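Local coordinates for cypemycin cysteine dehydrogenase (decarboxylating) (Streptomyces sp, PDB 6JDD), which catalyses the FAD-dependent oxidative decarboxylation of the C-terminal cysteine of the cypemycin precursor peptide during linaridin biosynthesis, at residues Lys64-Ser69 with Ser110-Met115; Leu91-Thr96 with Val168-Pro173; Leu123-Thr128 with Val149-Arg154. One frame throughout, in Å; residues are numbered along the deposited sequence.

How the interactions relate
From the N terminus, 64-69 opens interaction 1 on the edge strand 65-67. Before that loop closes at 110-115, the start of helix 111-118, segment 91-96 opens interaction 2 on strand 90-95, so the two contacts cross. Interaction 3 follows interaction 1 in series: 123-128 opens it and 149-154 closes it, a short beta-alpha-beta loop lying wholly within the longer span that interaction 2 closes at 168-173. Interactions 2 and 3 have centres 6 Å apart and share neighbouring strands, with Val-92 O 2.8 Å from Ala-126 N. The centre of interaction 1 is about 17 Å from that of interaction 2 and about 19 Å from that of interaction 3, toward the other end of the same parallel sheet.

Interaction 1 of 3, residues Lys64-Ser69 with Ser110-Met115; sequences KVWVDS and SPALMM. With FAD (flavin-adenine dinucleotide), chain B.
The indole of Trp-66 turns the edge of its six-membered ring to the start of helix 111-118: Ala-112 N and Met-115 SD lie near its plane, Pro-111 CG approaches CZ3 obliquely, and none of residues 110-115 is placed over a face. The His-12 ring meets the indole with planes at about 50°. Met-115 SD is 5.3 Å from the centroid of the Trp-66 six-membered ring and 89° off its normal, which identifies an edge-on Met-aromatic contact; the nearest ring atom, Trp-66 CZ2, is 4.1 Å from that sulfur. The Ala-112 methyl adds apolar contact, CB to Trp-66 CH2 4.1 Å.

The Asp-68 carboxylate carries the polar half. OD1 of Asp-68 is met from above the carboxylate plane by Ala-112 N, 2.7 Å away with an N-H...OD1 angle of 165°. OD2 of Asp-68 receives Ser-110 OG at 2.5 Å, on its syn side and slightly out of plane. With CG of Asp-68 anti to the backbone N (chi1 179°), the carboxylate reaches the helix start although the CB bond itself does not aim there. Each oxygen thus has its own donor, which should limit rotation of the group.

Ser-110 is the N-cap and also accepts a weak bond from Leu-113 N. His-14 of strand 10-15 touches both Asp-68 and Ala-112. Met-114 CE lies 3.4 Å from N1 of a flavin held largely by a second subunit, whose Pro-130 packs on the same methionine. The arrangement is a capped helix start docked against an edge strand of a parallel flavoprotein sheet, next to an intersubunit FAD site.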
# COMPACT_ATOMS: atom_id res chain seq x y z
N LYS A 64 29.03 -15.81 3.53
CA LYS A 64 28.01 -14.83 3.09
C LYS A 64 26.79 -15.56 2.56
O LYS A 64 26.95 -16.65 1.94
CB LYS A 64 28.59 -13.90 2.03
CG LYS A 64 29.71 -13.01 2.55
CD LYS A 64 29.47 -12.49 3.99
CE LYS A 64 30.12 -11.15 4.31
NZ LYS A 64 31.59 -11.18 4.07
N VAL A 65 25.61 -15.01 2.83
CA VAL A 65 24.36 -15.60 2.31
C VAL A 65 23.63 -14.48 1.61
O VAL A 65 23.57 -13.39 2.14
CB VAL A 65 23.51 -16.25 3.42
CG1 VAL A 65 22.19 -16.78 2.87
CG2 VAL A 65 24.24 -17.38 4.10
N TRP A 66 23.16 -14.73 0.40
CA TRP A 66 22.46 -13.70 -0.40
C TRP A 66 21.43 -14.31 -1.35
O TRP A 66 21.56 -15.47 -1.77
CB TRP A 66 23.43 -12.80 -1.14
CG TRP A 66 24.60 -13.47 -1.78
CD1 TRP A 66 25.79 -13.75 -1.18
CD2 TRP A 66 24.76 -13.84 -3.16
NE1 TRP A 66 26.66 -14.28 -2.07
CE2 TRP A 66 26.07 -14.34 -3.29
CE3 TRP A 66 23.93 -13.80 -4.29
CZ2 TRP A 66 26.57 -14.80 -4.50
CZ3 TRP A 66 24.43 -14.24 -5.49
CH2 TRP A 66 25.72 -14.74 -5.58
N VAL A 67 20.41 -13.52 -1.62
CA VAL A 67 19.40 -13.85 -2.64
C VAL A 67 19.99 -13.48 -3.99
O VAL A 67 20.64 -12.41 -4.10
CB VAL A 67 18.07 -13.15 -2.35
CG1 VAL A 67 17.10 -13.41 -3.49
CG2 VAL A 67 17.50 -13.64 -1.02
N ASP A 68 19.81 -14.38 -4.95
CA ASP A 68 20.38 -14.28 -6.31
C ASP A 68 19.55 -13.26 -7.15
O ASP A 68 18.68 -13.65 -7.95
CB ASP A 68 20.48 -15.66 -6.98
CG ASP A 68 21.04 -15.56 -8.40
OD1 ASP A 68 21.81 -14.62 -8.61
OD2 ASP A 68 20.66 -16.40 -9.29
N SER A 69 19.80 -11.99 -6.91
CA SER A 69 18.97 -10.89 -7.53
C SER A 69 19.84 -9.65 -7.60
O SER A 69 20.55 -9.40 -6.64
CB SER A 69 17.69 -10.56 -6.84
OG SER A 69 17.20 -9.35 -7.37
N SER A 110 21.16 -13.04 -13.56
CA SER A 110 21.19 -13.03 -12.09
C SER A 110 22.64 -12.99 -11.68
O SER A 110 23.51 -13.35 -12.43
CB SER A 110 20.44 -14.19 -11.51
OG SER A 110 21.20 -15.39 -11.52
N PRO A 111 22.98 -12.39 -10.55
CA PRO A 111 24.39 -12.26 -10.19
C PRO A 111 25.09 -13.61 -9.99
O PRO A 111 26.22 -13.66 -10.25
CB PRO A 111 24.31 -11.44 -8.89
CG PRO A 111 22.89 -11.64 -8.41
CD PRO A 111 22.05 -11.70 -9.65
N ALA A 112 24.38 -14.64 -9.50
CA ALA A 112 24.92 -16.02 -9.36
C ALA A 112 25.25 -16.56 -10.75
O ALA A 112 26.24 -17.23 -10.92
CB ALA A 112 24.00 -16.95 -8.63
N LEU A 113 24.43 -16.25 -11.75
CA LEU A 113 24.74 -16.77 -13.10
C LEU A 113 25.91 -16.00 -13.71
O LEU A 113 26.69 -16.64 -14.38
CB LEU A 113 23.49 -16.85 -13.97
CG LEU A 113 23.06 -18.30 -14.18
CD1 LEU A 113 21.91 -18.69 -13.29
CD2 LEU A 113 22.78 -18.61 -15.63
N MET A 114 26.02 -14.69 -13.48
CA MET A 114 27.23 -13.96 -13.91
C MET A 114 28.44 -14.68 -13.30
O MET A 114 29.36 -15.02 -14.02
CB MET A 114 27.17 -12.49 -13.48
CG MET A 114 28.41 -11.67 -13.82
SD MET A 114 28.51 -11.38 -15.59
CE MET A 114 27.44 -9.94 -15.73
N MET A 115 28.35 -14.94 -12.00
CA MET A 115 29.43 -15.56 -11.20
C MET A 115 29.79 -16.91 -11.81
O MET A 115 30.96 -17.14 -12.04
CB MET A 115 28.91 -15.70 -9.78
CG MET A 115 29.91 -16.27 -8.81
SD MET A 115 29.17 -16.46 -7.19
CE MET A 115 28.02 -17.80 -7.46
PA FAD B . 17.10 -6.13 -18.56
O1A FAD B . 15.91 -5.77 -19.39
O2A FAD B . 17.32 -5.39 -17.29
O5B FAD B . 17.08 -7.70 -18.27
C5B FAD B . 16.43 -8.18 -17.06
C4B FAD B . 16.02 -9.62 -17.25
O4B FAD B . 14.63 -9.77 -16.87
C3B FAD B . 16.12 -10.17 -18.68
O3B FAD B . 16.53 -11.53 -18.68
C2B FAD B . 14.69 -10.00 -19.20
O2B FAD B . 14.39 -10.90 -20.25
C1B FAD B . 13.89 -10.31 -17.95
N9A FAD B . 12.56 -9.70 -17.94
C8A FAD B . 11.75 -9.44 -19.01
N7A FAD B . 10.62 -8.88 -18.67
C5A FAD B . 10.69 -8.78 -17.28
C6A FAD B . 9.79 -8.27 -16.32
N6A FAD B . 8.60 -7.76 -16.61
N1A FAD B . 10.18 -8.32 -15.02
C2A FAD B . 11.38 -8.84 -14.73
N3A FAD B . 12.30 -9.35 -15.55
C4A FAD B . 11.88 -9.28 -16.83
N1 FAD B . 26.71 -6.84 -16.81
C2 FAD B . 27.48 -6.74 -17.91
O2 FAD B . 27.31 -7.48 -18.88
N3 FAD B . 28.49 -5.83 -18.00
C4 FAD B . 28.77 -4.96 -16.98
O4 FAD B . 29.69 -4.15 -17.11
C4X FAD B . 27.98 -5.03 -15.82
N5 FAD B . 28.24 -4.21 -14.83
C5X FAD B . 27.46 -4.30 -13.71
C6 FAD B . 27.72 -3.42 -12.64
C7 FAD B . 26.98 -3.46 -11.49
C7M FAD B . 27.29 -2.50 -10.36
C8 FAD B . 25.93 -4.40 -11.37
C8M FAD B . 25.10 -4.46 -10.11
C9 FAD B . 25.66 -5.26 -12.41
C9A FAD B . 26.41 -5.23 -13.59
N10 FAD B . 26.17 -6.09 -14.66
C10 FAD B . 26.94 -6.02 -15.81
C1' FAD B . 25.08 -7.09 -14.57
C2' FAD B . 23.84 -6.64 -15.32
O2' FAD B . 23.28 -5.49 -14.68
C3' FAD B . 22.79 -7.75 -15.36
O3' FAD B . 23.27 -8.81 -16.19
C4' FAD B . 21.43 -7.29 -15.87
O4' FAD B . 20.51 -8.39 -15.85
C5' FAD B . 21.49 -6.72 -17.27
O5' FAD B . 20.15 -6.48 -17.76
P FAD B . 19.94 -5.66 -19.12
O1P FAD B . 20.83 -6.25 -20.17
O2P FAD B . 20.06 -4.20 -18.82
O3P FAD B . 18.41 -6.00 -19.47

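Interaction 2 of 3, residues Leu91-Thr96 with Val168-Pro173; sequences LVFPAT and VGFNLP. With FAD (flavin-adenine dinucleotide), chain C.
Phe-93 and Phe-170 form an offset stack, with centroids 4.2 Å apart and planes only 6° from parallel, at the break in strand 90-95, toward its C-terminal half, in the parallel alpha/beta sheet of this flavoprotein. CE1 of each ring lies over a face of the other, displaced toward the rim. On the opposite face of Phe-93 comes Leu-172, whose CB sits 3.7 Å from Phe-93 CZ in an off-centre CH-pi contact; Asn-171 N stands at the ring edge. The Phe-93 ring is therefore sandwiched, and an alanine here would probably leave Phe-170 without its stacking partner, freer to turn, and open a gap beside Leu-172.

Around this core, Pro-94 CB touches Phe-170 CD1 at 3.8 Å, and Leu-91 CD1 meets Leu-172 CD1 at 3.6 Å, the two leucines crossing at about a right angle.

Backbone features position these groups. The peptide before Pro-94 is cis and the strand bends sharply at Phe-93 and Pro-94; across from it, Phe-170 centres an inverse gamma turn. Both aromatic side chains have CG opposite their own backbone N (chi1 -175° for Phe-93), bringing the rings together between the segments. Asn-171 then N-caps helix 172-185 through OD1 to Gly-174 N, while its ND2 bonds Pro-153 O. At the other end, Thr-96 N-caps helix 97-104 through Thr-99 N, and its hydroxyl OG1 donates to the FAD phosphate oxygen O1P at 2.6 Å.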
# COMPACT_ATOMS: atom_id res chain seq x y z
N LEU A 91 28.93 -25.35 -6.04
CA LEU A 91 28.00 -26.50 -6.11
C LEU A 91 26.62 -25.91 -6.36
O LEU A 91 26.18 -25.12 -5.55
CB LEU A 91 28.04 -27.33 -4.82
CG LEU A 91 29.44 -27.63 -4.28
CD1 LEU A 91 29.36 -28.27 -2.89
CD2 LEU A 91 30.23 -28.53 -5.22
N VAL A 92 25.98 -26.29 -7.45
CA VAL A 92 24.56 -25.94 -7.72
C VAL A 92 23.69 -27.08 -7.17
O VAL A 92 23.65 -28.14 -7.75
CB VAL A 92 24.34 -25.66 -9.21
CG1 VAL A 92 22.96 -25.09 -9.47
CG2 VAL A 92 25.40 -24.70 -9.74
N PHE A 93 23.06 -26.83 -6.03
CA PHE A 93 22.55 -27.87 -5.11
C PHE A 93 21.26 -27.38 -4.49
O PHE A 93 21.30 -26.50 -3.64
CB PHE A 93 23.59 -28.14 -4.02
CG PHE A 93 23.23 -29.27 -3.09
CD1 PHE A 93 23.16 -30.57 -3.55
CD2 PHE A 93 22.94 -29.02 -1.77
CE1 PHE A 93 22.81 -31.61 -2.71
CE2 PHE A 93 22.59 -30.06 -0.93
CZ PHE A 93 22.52 -31.36 -1.40
N PRO A 94 20.07 -27.80 -4.97
CA PRO A 94 19.93 -28.49 -6.25
C PRO A 94 19.95 -27.58 -7.48
O PRO A 94 19.92 -26.37 -7.33
CB PRO A 94 18.52 -29.06 -6.12
CG PRO A 94 17.79 -27.97 -5.41
CD PRO A 94 18.78 -27.50 -4.36
N ALA A 95 20.00 -28.20 -8.67
CA ALA A 95 20.03 -27.48 -9.95
C ALA A 95 18.80 -27.84 -10.73
O ALA A 95 18.66 -28.96 -11.10
CB ALA A 95 21.24 -27.82 -10.72
N THR A 96 17.95 -26.86 -10.96
CA THR A 96 16.77 -27.00 -11.84
C THR A 96 17.23 -27.18 -13.30
O THR A 96 18.32 -26.71 -13.70
CB THR A 96 15.80 -25.82 -11.68
OG1 THR A 96 16.55 -24.62 -11.89
CG2 THR A 96 15.15 -25.81 -10.31
N VAL A 168 18.87 -39.20 -10.43
CA VAL A 168 19.01 -37.78 -9.99
C VAL A 168 20.38 -37.56 -9.30
O VAL A 168 20.98 -38.52 -8.71
CB VAL A 168 17.81 -37.34 -9.12
CG1 VAL A 168 17.96 -35.93 -8.53
CG2 VAL A 168 16.50 -37.52 -9.90
N GLY A 169 20.85 -36.30 -9.38
CA GLY A 169 22.18 -35.85 -8.96
C GLY A 169 22.17 -35.02 -7.68
O GLY A 169 23.19 -34.38 -7.43
N PHE A 170 21.11 -35.10 -6.87
CA PHE A 170 21.02 -34.43 -5.54
C PHE A 170 21.92 -35.12 -4.51
O PHE A 170 21.43 -35.83 -3.63
CB PHE A 170 19.58 -34.36 -5.02
CG PHE A 170 19.43 -33.37 -3.90
CD1 PHE A 170 19.79 -32.04 -4.09
CD2 PHE A 170 18.95 -33.76 -2.66
CE1 PHE A 170 19.66 -31.12 -3.07
CE2 PHE A 170 18.80 -32.84 -1.64
CZ PHE A 170 19.17 -31.53 -1.85
N ASN A 171 23.22 -34.89 -4.62
CA ASN A 171 24.23 -35.74 -3.97
C ASN A 171 25.38 -34.84 -3.52
O ASN A 171 26.34 -34.69 -4.30
CB ASN A 171 24.69 -36.82 -4.96
CG ASN A 171 25.78 -37.70 -4.39
OD1 ASN A 171 26.26 -37.47 -3.28
ND2 ASN A 171 26.20 -38.69 -5.16
N LEU A 172 25.30 -34.28 -2.31
CA LEU A 172 26.38 -33.37 -1.82
C LEU A 172 27.69 -34.14 -1.57
O LEU A 172 28.76 -33.69 -1.98
CB LEU A 172 25.92 -32.63 -0.57
CG LEU A 172 26.92 -31.63 0.00
CD1 LEU A 172 27.30 -30.59 -1.02
CD2 LEU A 172 26.35 -30.93 1.21
N PRO A 173 27.70 -35.31 -0.89
CA PRO A 173 28.97 -36.02 -0.69
C PRO A 173 29.71 -36.30 -2.02
O PRO A 173 30.92 -35.99 -2.13
CB PRO A 173 28.54 -37.29 0.04
CG PRO A 173 27.23 -36.90 0.73
CD PRO A 173 26.54 -35.99 -0.26
PA FAD C . 15.11 -18.19 -10.73
O1A FAD C . 16.11 -17.12 -10.47
O2A FAD C . 13.97 -18.36 -9.78
O5B FAD C . 14.53 -18.02 -12.22
C5B FAD C . 13.33 -17.21 -12.40
C4B FAD C . 13.29 -16.70 -13.82
O4B FAD C . 13.05 -15.27 -13.81
C3B FAD C . 14.57 -16.89 -14.65
O3B FAD C . 14.27 -17.18 -16.01
C2B FAD C . 15.27 -15.54 -14.49
O2B FAD C . 16.16 -15.26 -15.56
C1B FAD C . 14.07 -14.60 -14.50
N9A FAD C . 14.32 -13.33 -13.81
C8A FAD C . 15.51 -12.65 -13.71
N7A FAD C . 15.40 -11.54 -13.03
C5A FAD C . 14.06 -11.49 -12.66
C6A FAD C . 13.31 -10.55 -11.92
N6A FAD C . 13.82 -9.44 -11.39
N1A FAD C . 12.00 -10.81 -11.74
C2A FAD C . 11.48 -11.93 -12.27
N3A FAD C . 12.09 -12.88 -12.98
C4A FAD C . 13.39 -12.59 -13.14
N1 FAD C . 12.21 -27.50 -11.72
C2 FAD C . 13.22 -28.38 -11.89
O2 FAD C . 14.05 -28.23 -12.79
N3 FAD C . 13.37 -29.46 -11.08
C4 FAD C . 12.50 -29.72 -10.05
O4 FAD C . 12.68 -30.71 -9.34
C4X FAD C . 11.44 -28.82 -9.84
N5 FAD C . 10.61 -29.06 -8.86
C5X FAD C . 9.58 -28.17 -8.68
C6 FAD C . 8.67 -28.40 -7.63
C7 FAD C . 7.62 -27.55 -7.39
C7M FAD C . 6.67 -27.83 -6.26
C8 FAD C . 7.44 -26.42 -8.22
C8M FAD C . 6.29 -25.47 -7.98
C9 FAD C . 8.32 -26.18 -9.25
C9A FAD C . 9.40 -27.04 -9.50
N10 FAD C . 10.31 -26.83 -10.54
C10 FAD C . 11.36 -27.71 -10.74
C1' FAD C . 10.16 -25.65 -11.42
C2' FAD C . 11.11 -24.53 -11.04
O2' FAD C . 10.76 -24.02 -9.76
C3' FAD C . 11.05 -23.40 -12.08
O3' FAD C . 11.61 -23.86 -13.30
C4' FAD C . 11.79 -22.13 -11.64
O4' FAD C . 11.66 -21.13 -12.65
C5' FAD C . 13.25 -22.38 -11.35
O5' FAD C . 13.92 -21.11 -11.13
P FAD C . 15.43 -21.11 -10.57
O1P FAD C . 16.24 -22.04 -11.41
O2P FAD C . 15.39 -21.32 -9.10
O3P FAD C . 15.87 -19.60 -10.87

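Interaction 3 of 3, residues Leu123-Thr128 with Val149-Arg154; sequences LVIADT and VEFAPR. With FAD (flavin-adenine dinucleotide), chain C.
Leu-123, Val-124 and Ile-125 pair in parallel register with Val-149, Glu-150 and Phe-151. Three backbone bonds define the register: Glu-150 N to Leu-123 O at 3.0 Å, Ile-125 N to Glu-150 O at 2.9 Å, and Ala-152 N to Ile-125 O at 2.9 Å. The two short strand directions differ by 27°.

The ionic group is Asp-127 with Arg-154. The guanidinium takes the carboxylate end-on, Arg-154 NH1 to Asp-127 OD1 at 2.7 Å and Arg-154 NH2 to Asp-127 OD2 at 2.8 Å, each on a syn lone pair, with the planes just 6° apart. Arg-154 NH1 also donates to Ala-152 O at 2.6 Å, so three bonds fix the rotation of the guanidinium. Bends at chi2 and chi3 fold the arginine back to reach this place.

Ile-125 lies over a face of the Phe-151 ring, CG2 to Phe-151 CE2 3.7 Å, and its CD1 also meets Val-149 CG1; Asp-127 OD1 is at that ring's edge. On the sheet face that carries Val-124 and Glu-150, Val-124 CG1 packs against Ala-152 CB at 3.9 Å.

Thr-128 O accepts from flavin N3. The strands belong to the beta-alpha-beta unit through helix 134-142, with 149-151 one of the sheet's two outermost strands: helix 97-104 packs on Ile-125 and Phe-151, helix 172-185 lies on Val-124 and supplies Arg-181 to Glu-150, and strand 90-95 flanks 123-127.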
# COMPACT_ATOMS: atom_id res chain seq x y z
N LEU A 123 33.02 -26.38 -10.93
CA LEU A 123 31.57 -26.09 -10.88
C LEU A 123 30.85 -27.41 -10.98
O LEU A 123 30.91 -27.99 -12.03
CB LEU A 123 31.20 -25.20 -12.07
CG LEU A 123 29.91 -24.40 -11.93
CD1 LEU A 123 29.88 -23.29 -12.94
CD2 LEU A 123 28.69 -25.27 -12.10
N VAL A 124 30.20 -27.84 -9.92
CA VAL A 124 29.49 -29.15 -9.90
C VAL A 124 27.99 -28.90 -9.83
O VAL A 124 27.55 -28.10 -9.06
CB VAL A 124 29.94 -30.02 -8.73
CG1 VAL A 124 29.36 -31.41 -8.85
CG2 VAL A 124 31.46 -30.07 -8.65
N ILE A 125 27.27 -29.67 -10.63
CA ILE A 125 25.82 -29.47 -10.84
C ILE A 125 25.09 -30.69 -10.31
O ILE A 125 25.21 -31.79 -10.91
CB ILE A 125 25.49 -29.21 -12.32
CG1 ILE A 125 26.29 -28.02 -12.83
CG2 ILE A 125 23.99 -29.01 -12.49
CD1 ILE A 125 26.06 -27.69 -14.27
N ALA A 126 24.37 -30.47 -9.23
CA ALA A 126 23.54 -31.49 -8.59
C ALA A 126 22.13 -31.32 -9.14
O ALA A 126 21.25 -30.83 -8.44
CB ALA A 126 23.64 -31.35 -7.11
N ASP A 127 21.96 -31.77 -10.38
CA ASP A 127 20.71 -31.61 -11.15
C ASP A 127 19.58 -32.38 -10.46
O ASP A 127 19.77 -33.52 -10.03
CB ASP A 127 20.89 -32.10 -12.59
CG ASP A 127 21.46 -33.51 -12.60
OD1 ASP A 127 22.63 -33.67 -12.16
OD2 ASP A 127 20.70 -34.44 -13.00
N THR A 128 18.41 -31.75 -10.45
CA THR A 128 17.09 -32.33 -10.10
C THR A 128 16.13 -31.98 -11.24
O THR A 128 15.39 -31.04 -11.06
CB THR A 128 16.60 -31.82 -8.73
OG1 THR A 128 16.57 -30.39 -8.69
CG2 THR A 128 17.49 -32.27 -7.59
N VAL A 149 33.26 -27.55 -15.63
CA VAL A 149 31.87 -27.92 -15.26
C VAL A 149 31.72 -29.43 -15.24
O VAL A 149 32.09 -30.03 -16.22
CB VAL A 149 30.91 -27.29 -16.25
CG1 VAL A 149 29.51 -27.83 -16.10
CG2 VAL A 149 30.96 -25.79 -16.12
N GLU A 150 31.11 -30.00 -14.22
CA GLU A 150 30.70 -31.43 -14.17
C GLU A 150 29.32 -31.56 -13.53
O GLU A 150 28.95 -30.74 -12.72
CB GLU A 150 31.67 -32.27 -13.34
CG GLU A 150 32.91 -32.62 -14.12
CD GLU A 150 33.87 -33.63 -13.53
OE1 GLU A 150 33.45 -34.48 -12.65
OE2 GLU A 150 35.05 -33.59 -13.95
N PHE A 151 28.64 -32.65 -13.84
CA PHE A 151 27.42 -33.08 -13.13
C PHE A 151 27.84 -34.03 -12.02
O PHE A 151 28.74 -34.76 -12.17
CB PHE A 151 26.43 -33.69 -14.10
CG PHE A 151 25.77 -32.65 -14.98
CD1 PHE A 151 26.42 -32.16 -16.09
CD2 PHE A 151 24.52 -32.16 -14.64
CE1 PHE A 151 25.83 -31.16 -16.84
CE2 PHE A 151 23.91 -31.20 -15.41
CZ PHE A 151 24.56 -30.71 -16.51
N ALA A 152 27.17 -33.96 -10.90
CA ALA A 152 27.54 -34.72 -9.70
C ALA A 152 27.26 -36.17 -9.99
O ALA A 152 26.42 -36.44 -10.85
CB ALA A 152 26.74 -34.24 -8.50
N PRO A 153 27.93 -37.11 -9.29
CA PRO A 153 27.60 -38.53 -9.36
C PRO A 153 26.12 -38.79 -9.00
O PRO A 153 25.58 -38.12 -8.08
CB PRO A 153 28.58 -39.20 -8.39
CG PRO A 153 29.75 -38.24 -8.27
CD PRO A 153 29.12 -36.87 -8.46
N ARG A 154 25.50 -39.73 -9.72
CA ARG A 154 24.08 -40.13 -9.56
C ARG A 154 23.85 -40.74 -8.16
O ARG A 154 24.86 -41.20 -7.53
CB ARG A 154 23.70 -41.16 -10.62
CG ARG A 154 23.90 -40.71 -12.07
CD ARG A 154 23.05 -39.50 -12.40
NE ARG A 154 23.78 -38.28 -12.11
CZ ARG A 154 23.28 -37.05 -12.17
NH1 ARG A 154 24.04 -36.01 -11.88
NH2 ARG A 154 22.03 -36.85 -12.52
PA FAD C . 15.11 -18.19 -10.73
O1A FAD C . 16.11 -17.12 -10.47
O2A FAD C . 13.97 -18.36 -9.78
O5B FAD C . 14.53 -18.02 -12.22
C5B FAD C . 13.33 -17.21 -12.40
C4B FAD C . 13.29 -16.70 -13.82
O4B FAD C . 13.05 -15.27 -13.81
C3B FAD C . 14.57 -16.89 -14.65
O3B FAD C . 14.27 -17.18 -16.01
C2B FAD C . 15.27 -15.54 -14.49
O2B FAD C . 16.16 -15.26 -15.56
C1B FAD C . 14.07 -14.60 -14.50
N9A FAD C . 14.32 -13.33 -13.81
C8A FAD C . 15.51 -12.65 -13.71
N7A FAD C . 15.40 -11.54 -13.03
C5A FAD C . 14.06 -11.49 -12.66
C6A FAD C . 13.31 -10.55 -11.92
N6A FAD C . 13.82 -9.44 -11.39
N1A FAD C . 12.00 -10.81 -11.74
C2A FAD C . 11.48 -11.93 -12.27
N3A FAD C . 12.09 -12.88 -12.98
C4A FAD C . 13.39 -12.59 -13.14
N1 FAD C . 12.21 -27.50 -11.72
C2 FAD C . 13.22 -28.38 -11.89
O2 FAD C . 14.05 -28.23 -12.79
N3 FAD C . 13.37 -29.46 -11.08
C4 FAD C . 12.50 -29.72 -10.05
O4 FAD C . 12.68 -30.71 -9.34
C4X FAD C . 11.44 -28.82 -9.84
N5 FAD C . 10.61 -29.06 -8.86
C5X FAD C . 9.58 -28.17 -8.68
C6 FAD C . 8.67 -28.40 -7.63
C7 FAD C . 7.62 -27.55 -7.39
C7M FAD C . 6.67 -27.83 -6.26
C8 FAD C . 7.44 -26.42 -8.22
C8M FAD C . 6.29 -25.47 -7.98
C9 FAD C . 8.32 -26.18 -9.25
C9A FAD C . 9.40 -27.04 -9.50
N10 FAD C . 10.31 -26.83 -10.54
C10 FAD C . 11.36 -27.71 -10.74
C1' FAD C . 10.16 -25.65 -11.42
C2' FAD C . 11.11 -24.53 -11.04
O2' FAD C . 10.76 -24.02 -9.76
C3' FAD C . 11.05 -23.40 -12.08
O3' FAD C . 11.61 -23.86 -13.30
C4' FAD C . 11.79 -22.13 -11.64
O4' FAD C . 11.66 -21.13 -12.65
C5' FAD C . 13.25 -22.38 -11.35
O5' FAD C . 13.92 -21.11 -11.13
P FAD C . 15.43 -21.11 -10.57
O1P FAD C . 16.24 -22.04 -11.41
O2P FAD C . 15.39 -21.32 -9.10
O3P FAD C . 15.87 -19.60 -10.87